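Local atomic coordinates of 2',5'-phosphodiesterase 12 (Homo sapiens, PDB entry 4Z0V), a protein that belongs to the endonuclease/exonuclease/phosphatase family and joins a fold of that kind, here holding magnesium, to an E-set-like N-terminal domain. Residues Ser54-Thr59 against Arg76-Cys81; Lys119-Ala124 against Lys219-Leu224; Tyr149-Pro154 against Asn382-Phe387; Gly335-Val340 against Cys375-Tyr380; Ile297-Met302 against Glu350-Asn355. All blocks are in the same frame, centred on the assembly; numbering follows the deposited sequence.

Interaction 1. Residues Ser54-Thr59 against Arg76-Cys81; sequences SSWTET and RLKLHC
The indole of Trp56 lies against the side chain of Lys78, which runs across one face of it. CB of Lys78 sits over the six-membered ring, 3.7 Å from its centroid and 13° off the normal, a CH-pi contact. Farther along, a bend at chi3 (88°) carries the end of the chain over the five-membered ring, where NZ makes a cation-pi contact 4.0 Å from the centroid. The lysine spans both rings of the indole. At the edge of the indole, Arg76 O comes 3.6 Å from Trp56 CZ3, and CH2 touches Arg76 CB at 4.1 Å. Both charged ends have acidic partners on the next strand: Lys78 NZ pairs with Glu94 and Arg76 NH2 with Glu96, which probably fixes them beside the ring. The two segments share no hydrogen bond, because strand 40-46 runs between strands 56-58 and 77-82. Trp56 reaches from the edge strand across this intervening strand of the four-stranded antiparallel sheet in the N-terminal domain, and its side chain touches Glu96 on strand 93-96.

Interaction 2. Residues Lys119-Ala124 against Lys219-Leu224; sequences KVTEDA and KSKFSL
Lys221 sends its ammonium group into the backbone of the loop 119-124, and polar contacts carry most of this meeting. NZ donates to Thr121 O at 3.0 Å and to Glu122 O at 3.1 Å, approaching each carbonyl from above its plane, 66° and 58° out of it. Two successive peptide oxygens thus grip one ammonium group. Leu125 O also accepts from NZ, and Asp176 forms a salt bridge that probably helps to hold the charge; the three N-H bonds must be shared among three carbonyls and Asp176. The loop leads into strand 125-132 and Lys221 stands just ahead of strand 222-231, so the lysine joins the entry to one sheet of the two-sheet endonuclease/exonuclease/phosphatase fold to the start of a strand of the other. Apolar contact is slight: Lys221 CE lies 4.3 Å from Asp123 CA. The lysine chain is bent at chi3 (95°), which swings NZ round to the carbonyls. As for longer-range charge, Asp123 OD1 remains 5.8 Å from Lys221 NZ.

Interaction 3. Residues Tyr149-Pro154 against Asn382-Phe387; sequences YPYCAP and NYVGGF
Tyr151 reaches Gly385 because its chi1 of 47° sets CG between its backbone N and carbonyl carbon, sending the ring toward the 382-387 turn. For Tyr149, chi1 of -41° keeps CG beside the backbone N, and the ring presents its edge to Val384. Tyr151 OH accepts a hydrogen bond from Gly385 N at 3.2 Å, with an N-H...O angle of 149°. The same oxygen lies 3.4 Å from Val384 CA and 3.5 Å from Val384 CB, so the hydroxyl also packs on the valine. Alongside, Tyr149 CE1 meets Val384 CG1 at 3.9 Å, near the plane of the tyrosine ring. Gly385 packs beside the Tyr151 ring, its CA 3.8 Å from Tyr151 CE2. Each phenol has a further partner: Tyr151 OH bonds to Leu421 O, and Tyr149 OH to Asp429. Tyr149 also lies near the bound magnesium. The type I turn 149-152, which follows helix 142-148, is thereby joined to the type II turn 384-387 of the beta hairpin formed by strands 382-384 and 387-397.

Interaction 4. Residues Gly335-Val340 against Cys375-Tyr380; sequences GMYHFV and CGEPAY
Tyr337 and Glu377 make the whole of this small contact, phenol against carboxylate. Its close part is the approach of Tyr337 OH to Glu377 OE2, 2.7 Å, at most a weak hydrogen bond. OE2 also lies 3.3 Å from Tyr337 CE2, approaching the phenol end of the ring obliquely, with the ring and carboxylate planes 86° apart. Behind it, Glu377 CG comes 3.5 Å from Tyr337 OH. With CG anti to the backbone N (chi1 -172°), the tyrosine ring projects from the helix toward the loop, and the glutamate chain, extended beyond CG, covers the remaining gap. The loose side is the glutamate's: Tyr337 is buried, whereas Glu377 is exposed, and the backbones stay apart, 10.6 Å between Tyr337 CA and Glu377 CA. Inward, the Tyr337 ring meets that of Tyr393 and touches Phe395, both on strand 387-397. Helix 335-342 is thus seated against the mixed sheet of the endonuclease/exonuclease/phosphatase fold to which strand 387-397 belongs, with the loop between strands 371-373 and 382-384 reaching the helix through Glu377.

Interaction 5. Residues Ile297-Met302 against Glu350-Asn355; sequences IRLIQM and EDWASN
Leu299 is the first residue of the helical segment 297-302 to meet the 350-355 segment, and it does so over the face of the Trp352 indole. Its CD1 stands 3.9 Å from the centroid of the six-membered ring, only 8° off the normal, a CH-pi contact. The leucine CB also touches the ring, 3.7 Å from Trp352 CH2. On its other flank CD1 reaches Asp351 CB at 3.9 Å, so one methyl group bridges two successive residues of the short 3-10 turn 350-352. Asp351 directs its carboxylate elsewhere, accepting a hydrogen bond from Gly335 N at the start of helix 335-342. In the endonuclease/exonuclease/phosphatase fold of this protein, helix 295-316 follows strand 280-287 and precedes its parallel neighbour 322-327, a beta-alpha-beta crossover, and the 3-10 turn packs on this connecting helix. One residue farther along, Ile300 comes to the edge of the indole, its CG1 4.2 Å from Trp352 CZ3. With chi1 of -66°, Trp352 has CG anti to its carbonyl carbon, and its NE1 donates to Pro346 O, which helps to fix the rotation of the ring, with Leu299 over its face and Ile300 at its edge. Beyond the contact, Ile300 also touches Leu236 of helix 232-238.

Overall arrangement
Interaction 1 belongs to the N-terminal domain and stands apart, its centre 34 Å from that of interaction 2 and 57 Å from that of interaction 5. Interactions 3, 4 and 5 all lie in the endonuclease/exonuclease/phosphatase range. Interaction 3 is closest to the metal: the Tyr149 side chain is about 5 Å from the bound magnesium. Interaction 2 lies on the opposite side of the chain's centre from it, centres 36 Å apart. Interactions 4 and 5 touch directly, with Gly335 O 3.6 Å from Leu299 CD2 and Met336 CG packed on Met302 CB. The segments of interactions 3 and 4 adjoin in sequence, although their centres are 23 Å apart.

Interaction 1. Residues Ser54-Thr59 against Arg76-Cys81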
# COMPACT_ATOMS: atom_id res chain seq x y z
N SER A 54 20.87 -32.37 -7.96
CA SER A 54 21.65 -33.14 -8.92
C SER A 54 20.92 -33.27 -10.27
O SER A 54 21.57 -33.31 -11.31
CB SER A 54 21.96 -34.53 -8.37
OG SER A 54 20.78 -35.25 -8.06
N SER A 55 19.57 -33.38 -10.23
CA SER A 55 18.69 -33.55 -11.40
C SER A 55 17.49 -32.59 -11.29
O SER A 55 16.92 -32.44 -10.21
CB SER A 55 18.21 -34.99 -11.48
OG SER A 55 17.48 -35.24 -12.67
N TRP A 56 17.10 -31.95 -12.41
CA TRP A 56 16.03 -30.94 -12.46
C TRP A 56 14.99 -31.30 -13.50
O TRP A 56 15.34 -31.77 -14.58
CB TRP A 56 16.61 -29.55 -12.77
CG TRP A 56 17.51 -29.01 -11.70
CD1 TRP A 56 18.88 -29.08 -11.66
CD2 TRP A 56 17.11 -28.39 -10.47
NE1 TRP A 56 19.35 -28.51 -10.51
CE2 TRP A 56 18.28 -28.11 -9.74
CE3 TRP A 56 15.86 -28.03 -9.92
CZ2 TRP A 56 18.24 -27.49 -8.48
CZ3 TRP A 56 15.83 -27.46 -8.67
CH2 TRP A 56 17.01 -27.17 -7.97
N THR A 57 13.72 -31.10 -13.17
CA THR A 57 12.61 -31.40 -14.07
C THR A 57 12.02 -30.10 -14.53
O THR A 57 11.64 -29.26 -13.71
CB THR A 57 11.56 -32.28 -13.37
OG1 THR A 57 12.19 -33.50 -13.00
CG2 THR A 57 10.36 -32.57 -14.27
N GLU A 58 11.96 -29.92 -15.85
CA GLU A 58 11.40 -28.70 -16.41
C GLU A 58 9.92 -28.60 -16.10
O GLU A 58 9.20 -29.58 -16.24
CB GLU A 58 11.64 -28.73 -17.91
CG GLU A 58 11.42 -27.43 -18.63
CD GLU A 58 11.32 -27.66 -20.12
OE1 GLU A 58 12.30 -27.37 -20.82
OE2 GLU A 58 10.28 -28.19 -20.58
N THR A 59 9.46 -27.43 -15.68
CA THR A 59 8.03 -27.24 -15.50
C THR A 59 7.51 -26.64 -16.79
O THR A 59 8.32 -26.18 -17.62
CB THR A 59 7.71 -26.32 -14.28
OG1 THR A 59 7.97 -24.98 -14.71
CG2 THR A 59 8.50 -26.67 -13.04
N ARG A 76 13.15 -28.27 -4.11
CA ARG A 76 13.75 -26.98 -4.37
C ARG A 76 13.33 -26.59 -5.80
O ARG A 76 12.93 -27.45 -6.59
CB ARG A 76 15.28 -27.02 -4.25
CG ARG A 76 15.69 -27.27 -2.78
CD ARG A 76 17.09 -26.83 -2.42
NE ARG A 76 18.11 -27.68 -3.03
CZ ARG A 76 18.96 -27.29 -3.97
NH1 ARG A 76 19.86 -28.14 -4.45
NH2 ARG A 76 18.93 -26.05 -4.43
N LEU A 77 13.44 -25.31 -6.12
CA LEU A 77 13.10 -24.81 -7.46
C LEU A 77 14.30 -24.16 -8.06
O LEU A 77 15.22 -23.75 -7.35
CB LEU A 77 11.94 -23.77 -7.33
CG LEU A 77 10.67 -24.23 -6.61
CD1 LEU A 77 9.68 -23.01 -6.46
CD2 LEU A 77 9.97 -25.37 -7.39
N LYS A 78 14.32 -24.03 -9.38
CA LYS A 78 15.42 -23.34 -10.03
C LYS A 78 14.84 -22.48 -11.14
O LYS A 78 13.96 -22.94 -11.87
CB LYS A 78 16.41 -24.39 -10.61
CG LYS A 78 17.60 -23.75 -11.35
CD LYS A 78 18.68 -24.75 -11.72
CE LYS A 78 18.44 -25.40 -13.05
NZ LYS A 78 19.67 -26.06 -13.54
N LEU A 79 15.33 -21.25 -11.27
CA LEU A 79 14.91 -20.37 -12.36
C LEU A 79 16.06 -20.17 -13.31
O LEU A 79 17.16 -19.84 -12.87
CB LEU A 79 14.42 -18.99 -11.84
CG LEU A 79 14.18 -17.87 -12.92
CD1 LEU A 79 13.02 -18.23 -13.86
CD2 LEU A 79 13.95 -16.50 -12.26
N HIS A 80 15.80 -20.38 -14.61
CA HIS A 80 16.71 -20.03 -15.69
C HIS A 80 16.20 -18.74 -16.27
O HIS A 80 15.03 -18.68 -16.64
CB HIS A 80 16.75 -21.09 -16.81
CG HIS A 80 17.47 -20.61 -18.05
ND1 HIS A 80 16.87 -19.73 -18.95
CD2 HIS A 80 18.73 -20.85 -18.46
CE1 HIS A 80 17.78 -19.48 -19.88
NE2 HIS A 80 18.91 -20.16 -19.64
N CYS A 81 17.08 -17.77 -16.49
CA CYS A 81 16.63 -16.57 -17.17
C CYS A 81 17.70 -16.04 -18.09
O CYS A 81 18.88 -16.00 -17.73
CB CYS A 81 16.12 -15.51 -16.21
SG CYS A 81 17.12 -15.32 -14.74

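Interaction 2. Residues Lys119-Ala124 against Lys219-Leu224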
# COMPACT_ATOMS: atom_id res chain seq x y z
N LYS A 119 -9.99 -10.52 -12.47
CA LYS A 119 -9.22 -10.08 -13.63
C LYS A 119 -8.89 -8.62 -13.56
O LYS A 119 -9.55 -7.88 -12.83
CB LYS A 119 -10.07 -10.35 -14.90
N VAL A 120 -7.94 -8.19 -14.41
CA VAL A 120 -7.61 -6.77 -14.57
C VAL A 120 -8.87 -6.11 -15.15
O VAL A 120 -9.51 -6.70 -16.03
CB VAL A 120 -6.36 -6.55 -15.44
CG1 VAL A 120 -6.16 -5.08 -15.75
CG2 VAL A 120 -5.12 -7.14 -14.75
N THR A 121 -9.25 -4.95 -14.60
CA THR A 121 -10.47 -4.27 -15.00
C THR A 121 -10.37 -3.59 -16.34
O THR A 121 -9.30 -3.18 -16.80
CB THR A 121 -10.94 -3.27 -13.92
OG1 THR A 121 -9.95 -2.27 -13.69
CG2 THR A 121 -11.31 -3.95 -12.62
N GLU A 122 -11.54 -3.36 -16.94
CA GLU A 122 -11.69 -2.65 -18.20
C GLU A 122 -11.20 -1.19 -18.07
O GLU A 122 -11.11 -0.64 -16.95
CB GLU A 122 -13.17 -2.69 -18.67
CG GLU A 122 -14.15 -2.01 -17.72
CD GLU A 122 -15.58 -1.88 -18.21
OE1 GLU A 122 -15.78 -1.28 -19.29
OE2 GLU A 122 -16.51 -2.30 -17.48
N ASP A 123 -10.92 -0.54 -19.21
CA ASP A 123 -10.39 0.83 -19.32
C ASP A 123 -11.21 1.90 -18.57
O ASP A 123 -10.66 2.92 -18.13
CB ASP A 123 -10.29 1.23 -20.81
CG ASP A 123 -9.44 0.29 -21.68
OD1 ASP A 123 -8.85 -0.67 -21.12
OD2 ASP A 123 -9.41 0.50 -22.91
N ALA A 124 -12.53 1.70 -18.44
CA ALA A 124 -13.39 2.68 -17.78
C ALA A 124 -13.24 2.64 -16.25
O ALA A 124 -13.74 3.55 -15.59
CB ALA A 124 -14.86 2.42 -18.14
N LYS A 219 0.93 -0.16 -15.38
CA LYS A 219 1.54 0.50 -16.55
C LYS A 219 0.67 0.39 -17.81
O LYS A 219 0.68 1.31 -18.63
CB LYS A 219 2.94 -0.07 -16.85
CG LYS A 219 4.02 0.25 -15.77
CD LYS A 219 4.34 1.78 -15.67
CE LYS A 219 5.20 2.36 -16.78
NZ LYS A 219 6.50 1.67 -16.92
N SER A 220 -0.13 -0.66 -17.91
CA SER A 220 -1.01 -0.81 -19.08
C SER A 220 -2.15 0.23 -19.05
O SER A 220 -2.77 0.47 -20.08
CB SER A 220 -1.56 -2.23 -19.18
OG SER A 220 -2.54 -2.45 -18.19
N LYS A 221 -2.43 0.84 -17.88
CA LYS A 221 -3.48 1.84 -17.79
C LYS A 221 -2.95 3.23 -17.46
O LYS A 221 -3.67 4.19 -17.70
CB LYS A 221 -4.52 1.43 -16.74
CG LYS A 221 -5.31 0.21 -17.21
CD LYS A 221 -6.18 -0.38 -16.13
CE LYS A 221 -7.58 0.15 -16.20
NZ LYS A 221 -8.49 -0.64 -15.34
N PHE A 222 -1.75 3.34 -16.87
CA PHE A 222 -1.22 4.65 -16.44
C PHE A 222 0.27 4.83 -16.61
O PHE A 222 1.03 3.87 -16.48
CB PHE A 222 -1.50 4.86 -14.92
CG PHE A 222 -2.96 4.99 -14.57
CD1 PHE A 222 -3.69 6.11 -14.94
CD2 PHE A 222 -3.64 3.94 -13.92
CE1 PHE A 222 -5.04 6.23 -14.62
CE2 PHE A 222 -5.00 4.06 -13.61
CZ PHE A 222 -5.69 5.19 -13.97
N SER A 223 0.68 6.09 -16.77
CA SER A 223 2.08 6.51 -16.76
C SER A 223 2.21 7.57 -15.67
O SER A 223 1.28 8.36 -15.47
CB SER A 223 2.51 7.10 -18.11
OG SER A 223 2.62 6.08 -19.09
N LEU A 224 3.38 7.64 -15.04
CA LEU A 224 3.60 8.66 -14.02
C LEU A 224 4.05 9.96 -14.68
O LEU A 224 5.00 9.94 -15.46
CB LEU A 224 4.65 8.15 -13.04
CG LEU A 224 5.10 9.10 -11.93
CD1 LEU A 224 3.95 9.35 -10.93
CD2 LEU A 224 6.30 8.49 -11.17

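Interaction 3. Residues Tyr149-Pro154 against Asn382-Phe387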
# COMPACT_ATOMS: atom_id res chain seq x y z
N TYR A 149 0.71 -8.19 20.00
CA TYR A 149 0.11 -9.30 19.27
C TYR A 149 0.46 -10.66 19.91
O TYR A 149 0.91 -11.57 19.21
CB TYR A 149 0.60 -9.25 17.79
CG TYR A 149 0.67 -7.86 17.18
CD1 TYR A 149 -0.49 -7.09 17.03
CD2 TYR A 149 1.87 -7.33 16.73
CE1 TYR A 149 -0.45 -5.83 16.42
CE2 TYR A 149 1.93 -6.06 16.13
CZ TYR A 149 0.76 -5.32 15.99
OH TYR A 149 0.80 -4.07 15.42
N PRO A 150 0.22 -10.86 21.24
CA PRO A 150 0.62 -12.14 21.86
C PRO A 150 -0.17 -13.35 21.35
O PRO A 150 0.34 -14.48 21.40
CB PRO A 150 0.34 -11.90 23.35
CG PRO A 150 -0.69 -10.81 23.39
CD PRO A 150 -0.34 -9.92 22.23
N TYR A 151 -1.36 -13.09 20.79
CA TYR A 151 -2.28 -14.06 20.21
C TYR A 151 -1.82 -14.56 18.84
O TYR A 151 -2.37 -15.53 18.33
CB TYR A 151 -3.69 -13.45 20.08
CG TYR A 151 -3.70 -12.06 19.47
CD1 TYR A 151 -3.58 -11.88 18.09
CD2 TYR A 151 -3.81 -10.92 20.27
CE1 TYR A 151 -3.57 -10.60 17.53
CE2 TYR A 151 -3.77 -9.64 19.71
CZ TYR A 151 -3.64 -9.49 18.34
OH TYR A 151 -3.69 -8.23 17.80
N CYS A 152 -0.86 -13.87 18.21
CA CYS A 152 -0.42 -14.22 16.87
C CYS A 152 0.71 -15.22 16.95
O CYS A 152 1.58 -15.08 17.78
CB CYS A 152 -0.00 -12.97 16.11
SG CYS A 152 0.48 -13.28 14.39
N ALA A 153 0.70 -16.23 16.09
CA ALA A 153 1.82 -17.18 16.05
C ALA A 153 3.11 -16.40 15.74
O ALA A 153 3.12 -15.64 14.78
CB ALA A 153 1.56 -18.23 14.98
N PRO A 154 4.17 -16.46 16.59
CA PRO A 154 5.37 -15.67 16.31
C PRO A 154 5.91 -15.83 14.89
O PRO A 154 6.34 -14.83 14.32
CB PRO A 154 6.37 -16.21 17.34
CG PRO A 154 5.49 -16.60 18.50
CD PRO A 154 4.30 -17.22 17.86
N ASN A 382 -8.93 -1.86 11.29
CA ASN A 382 -7.84 -2.19 12.18
C ASN A 382 -8.42 -3.00 13.32
O ASN A 382 -9.40 -2.56 13.91
CB ASN A 382 -7.16 -0.92 12.67
CG ASN A 382 -6.09 -1.13 13.73
OD1 ASN A 382 -6.22 -0.65 14.83
ND2 ASN A 382 -4.97 -1.75 13.40
N TYR A 383 -7.91 -4.23 13.58
CA TYR A 383 -8.53 -5.06 14.63
C TYR A 383 -7.45 -5.79 15.42
O TYR A 383 -6.87 -6.76 14.93
CB TYR A 383 -9.52 -6.05 13.99
CG TYR A 383 -10.42 -6.72 14.99
CD1 TYR A 383 -9.99 -7.84 15.70
CD2 TYR A 383 -11.68 -6.21 15.28
CE1 TYR A 383 -10.83 -8.47 16.62
CE2 TYR A 383 -12.51 -6.81 16.23
CZ TYR A 383 -12.07 -7.94 16.90
OH TYR A 383 -12.84 -8.53 17.86
N VAL A 384 -7.16 -5.30 16.62
CA VAL A 384 -6.08 -5.86 17.44
C VAL A 384 -6.61 -6.17 18.85
O VAL A 384 -7.76 -5.86 19.15
CB VAL A 384 -4.85 -4.91 17.48
CG1 VAL A 384 -4.20 -4.84 16.11
CG2 VAL A 384 -5.22 -3.51 17.97
N GLY A 385 -5.79 -6.79 19.67
CA GLY A 385 -6.17 -7.03 21.06
C GLY A 385 -6.26 -5.67 21.73
O GLY A 385 -5.31 -4.89 21.67
N GLY A 386 -7.43 -5.33 22.26
CA GLY A 386 -7.63 -4.07 22.96
C GLY A 386 -8.13 -2.90 22.14
O GLY A 386 -8.44 -1.84 22.70
N PHE A 387 -8.24 -3.05 20.79
CA PHE A 387 -8.71 -1.95 19.97
C PHE A 387 -9.22 -2.40 18.64
O PHE A 387 -8.62 -3.27 18.01
CB PHE A 387 -7.57 -0.91 19.73
CG PHE A 387 -8.01 0.24 18.84
CD1 PHE A 387 -8.72 1.31 19.38
CD2 PHE A 387 -7.74 0.24 17.48
CE1 PHE A 387 -9.16 2.35 18.55
CE2 PHE A 387 -8.19 1.28 16.65
CZ PHE A 387 -8.90 2.33 17.20

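Interaction 4. Residues Gly335-Val340 against Cys375-Tyr380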
# COMPACT_ATOMS: atom_id res chain seq x y z
N GLY A 335 -13.63 14.85 14.08
CA GLY A 335 -13.61 16.14 13.44
C GLY A 335 -12.92 16.02 12.09
O GLY A 335 -13.37 16.60 11.12
N MET A 336 -11.83 15.24 12.02
CA MET A 336 -11.13 15.11 10.74
C MET A 336 -12.06 14.49 9.69
O MET A 336 -12.17 15.03 8.60
CB MET A 336 -9.81 14.33 10.86
CG MET A 336 -8.96 14.41 9.57
SD MET A 336 -8.36 12.79 9.06
CE MET A 336 -9.91 11.97 8.51
N TYR A 337 -12.78 13.43 10.04
CA TYR A 337 -13.67 12.80 9.07
C TYR A 337 -14.80 13.76 8.64
O TYR A 337 -15.14 13.82 7.45
CB TYR A 337 -14.25 11.50 9.63
CG TYR A 337 -15.02 10.73 8.59
CD1 TYR A 337 -14.37 9.91 7.66
CD2 TYR A 337 -16.41 10.81 8.53
CE1 TYR A 337 -15.08 9.20 6.70
CE2 TYR A 337 -17.14 10.08 7.59
CZ TYR A 337 -16.47 9.28 6.67
OH TYR A 337 -17.19 8.58 5.73
N HIS A 338 -15.43 14.45 9.60
CA HIS A 338 -16.50 15.42 9.30
C HIS A 338 -15.99 16.51 8.30
O HIS A 338 -16.66 16.86 7.32
CB HIS A 338 -16.96 16.06 10.62
CG HIS A 338 -17.98 17.14 10.44
ND1 HIS A 338 -19.34 16.88 10.53
CD2 HIS A 338 -17.81 18.45 10.15
CE1 HIS A 338 -19.94 18.04 10.31
NE2 HIS A 338 -19.06 19.01 10.06
N PHE A 339 -14.81 17.03 8.57
CA PHE A 339 -14.16 18.06 7.75
C PHE A 339 -14.00 17.55 6.30
O PHE A 339 -14.40 18.24 5.36
CB PHE A 339 -12.81 18.46 8.36
CG PHE A 339 -11.97 19.40 7.52
CD1 PHE A 339 -12.47 20.63 7.10
CD2 PHE A 339 -10.68 19.04 7.13
CE1 PHE A 339 -11.68 21.50 6.33
CE2 PHE A 339 -9.90 19.91 6.36
CZ PHE A 339 -10.41 21.13 5.95
N VAL A 340 -13.53 16.30 6.12
CA VAL A 340 -13.32 15.75 4.77
C VAL A 340 -14.64 15.67 4.01
O VAL A 340 -14.73 16.16 2.88
CB VAL A 340 -12.61 14.36 4.81
CG1 VAL A 340 -12.53 13.74 3.41
CG2 VAL A 340 -11.22 14.46 5.44
N CYS A 375 -15.11 3.05 0.23
CA CYS A 375 -15.52 1.80 0.88
C CYS A 375 -16.45 2.02 2.07
O CYS A 375 -16.68 1.10 2.86
CB CYS A 375 -14.30 0.98 1.27
SG CYS A 375 -13.22 0.62 -0.13
N GLY A 376 -16.97 3.24 2.18
CA GLY A 376 -17.92 3.61 3.21
C GLY A 376 -17.30 3.67 4.58
O GLY A 376 -16.20 4.19 4.75
N GLU A 377 -18.02 3.14 5.57
CA GLU A 377 -17.57 3.20 6.95
C GLU A 377 -17.65 1.81 7.55
O GLU A 377 -18.59 1.50 8.27
CB GLU A 377 -18.39 4.23 7.75
CG GLU A 377 -18.30 5.65 7.19
CD GLU A 377 -19.33 6.65 7.67
OE1 GLU A 377 -20.06 6.33 8.64
OE2 GLU A 377 -19.39 7.76 7.11
N PRO A 378 -16.69 0.92 7.21
CA PRO A 378 -16.72 -0.44 7.78
C PRO A 378 -16.70 -0.42 9.31
O PRO A 378 -16.24 0.56 9.91
CB PRO A 378 -15.43 -1.09 7.25
CG PRO A 378 -15.06 -0.29 6.05
CD PRO A 378 -15.51 1.11 6.33
N ALA A 379 -17.15 -1.51 9.94
CA ALA A 379 -17.13 -1.68 11.39
C ALA A 379 -15.69 -1.43 11.89
O ALA A 379 -15.48 -0.77 12.90
CB ALA A 379 -17.62 -3.08 11.77
N TYR A 380 -14.68 -1.88 11.10
CA TYR A 380 -13.27 -1.62 11.43
C TYR A 380 -12.37 -1.95 10.24
O TYR A 380 -12.74 -2.76 9.39
CB TYR A 380 -12.79 -2.44 12.68
CG TYR A 380 -13.14 -3.91 12.59
CD1 TYR A 380 -12.38 -4.78 11.81
CD2 TYR A 380 -14.21 -4.44 13.31
CE1 TYR A 380 -12.71 -6.13 11.70
CE2 TYR A 380 -14.55 -5.79 13.20
CZ TYR A 380 -13.82 -6.62 12.38
OH TYR A 380 -14.14 -7.95 12.26

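Interaction 5. Residues Ile297-Met302 against Glu350-Asn355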
# COMPACT_ATOMS: atom_id res chain seq x y z
N ILE A 297 -4.32 17.49 15.73
CA ILE A 297 -3.13 17.36 14.87
C ILE A 297 -3.56 16.82 13.50
O ILE A 297 -3.14 17.35 12.48
CB ILE A 297 -2.05 16.47 15.52
CG1 ILE A 297 -1.45 17.20 16.76
CG2 ILE A 297 -0.93 16.11 14.50
CD1 ILE A 297 -0.64 16.36 17.67
N ARG A 298 -4.44 15.79 13.50
CA ARG A 298 -4.92 15.18 12.26
C ARG A 298 -5.76 16.18 11.46
O ARG A 298 -5.67 16.20 10.23
CB ARG A 298 -5.69 13.89 12.59
CG ARG A 298 -4.72 12.80 13.05
CD ARG A 298 -5.44 11.48 13.23
NE ARG A 298 -6.21 11.44 14.49
CZ ARG A 298 -5.70 11.07 15.66
NH1 ARG A 298 -6.47 11.01 16.74
NH2 ARG A 298 -4.41 10.75 15.76
N LEU A 299 -6.53 17.04 12.14
CA LEU A 299 -7.29 18.08 11.45
C LEU A 299 -6.35 19.04 10.73
O LEU A 299 -6.59 19.39 9.56
CB LEU A 299 -8.16 18.85 12.46
CG LEU A 299 -9.56 18.28 12.63
CD1 LEU A 299 -10.19 18.71 13.98
CD2 LEU A 299 -10.46 18.74 11.44
N ILE A 300 -5.28 19.47 11.41
CA ILE A 300 -4.35 20.43 10.80
C ILE A 300 -3.59 19.74 9.68
O ILE A 300 -3.44 20.32 8.60
CB ILE A 300 -3.44 21.12 11.84
CG1 ILE A 300 -4.30 22.09 12.73
CG2 ILE A 300 -2.30 21.91 11.16
CD1 ILE A 300 -3.76 22.28 14.03
N GLN A 301 -3.18 18.48 9.89
CA GLN A 301 -2.48 17.74 8.81
C GLN A 301 -3.38 17.59 7.57
O GLN A 301 -2.92 17.83 6.43
CB GLN A 301 -2.00 16.37 9.30
CG GLN A 301 -0.89 16.47 10.32
CD GLN A 301 -0.31 15.14 10.73
OE1 GLN A 301 -1.00 14.11 10.78
NE2 GLN A 301 0.95 15.17 11.19
N MET A 302 -4.66 17.26 7.79
CA MET A 302 -5.63 17.13 6.70
C MET A 302 -5.84 18.47 5.98
O MET A 302 -5.91 18.50 4.75
CB MET A 302 -6.97 16.55 7.23
CG MET A 302 -8.08 16.40 6.16
SD MET A 302 -7.60 15.43 4.69
CE MET A 302 -7.01 14.04 5.39
N GLU A 350 -15.10 19.70 19.35
CA GLU A 350 -14.43 19.17 20.53
C GLU A 350 -13.02 18.63 20.21
O GLU A 350 -12.20 18.59 21.12
CB GLU A 350 -15.29 18.08 21.22
CG GLU A 350 -15.34 16.74 20.50
CD GLU A 350 -16.25 15.68 21.10
OE1 GLU A 350 -16.35 15.60 22.35
OE2 GLU A 350 -16.82 14.89 20.31
N ASP A 351 -12.74 18.25 18.94
CA ASP A 351 -11.40 17.75 18.60
C ASP A 351 -10.34 18.87 18.64
O ASP A 351 -9.16 18.56 18.71
CB ASP A 351 -11.39 17.03 17.23
CG ASP A 351 -11.98 15.64 17.30
OD1 ASP A 351 -12.41 15.22 18.40
OD2 ASP A 351 -11.96 14.94 16.27
N TRP A 352 -10.75 20.16 18.66
CA TRP A 352 -9.80 21.26 18.78
C TRP A 352 -9.12 21.29 20.16
O TRP A 352 -8.12 21.99 20.33
CB TRP A 352 -10.45 22.60 18.46
CG TRP A 352 -10.86 22.70 17.02
CD1 TRP A 352 -12.12 22.89 16.54
CD2 TRP A 352 -10.01 22.59 15.86
NE1 TRP A 352 -12.11 22.95 15.17
CE2 TRP A 352 -10.83 22.74 14.72
CE3 TRP A 352 -8.63 22.33 15.68
CZ2 TRP A 352 -10.32 22.68 13.42
CZ3 TRP A 352 -8.13 22.25 14.38
CH2 TRP A 352 -8.97 22.41 13.27
N ALA A 353 -9.65 20.51 21.12
CA ALA A 353 -9.04 20.39 22.45
C ALA A 353 -8.87 18.91 22.78
O ALA A 353 -8.99 18.50 23.94
CB ALA A 353 -9.90 21.11 23.49
N SER A 354 -8.53 18.08 21.74
CA SER A 354 -8.37 16.62 21.85
C SER A 354 -7.28 16.19 22.85
O SER A 354 -7.36 15.08 23.38
CB SER A 354 -8.09 16.00 20.49
OG SER A 354 -6.89 16.49 19.94
N ASN A 355 -6.26 17.02 23.07
CA ASN A 355 -5.18 16.69 24.01
C ASN A 355 -5.11 17.65 25.24
O ASN A 355 -4.05 17.81 25.84
CB ASN A 355 -3.82 16.65 23.31
CG ASN A 355 -2.79 15.82 24.08
OD1 ASN A 355 -3.13 14.90 24.83
ND2 ASN A 355 -1.52 16.16 23.94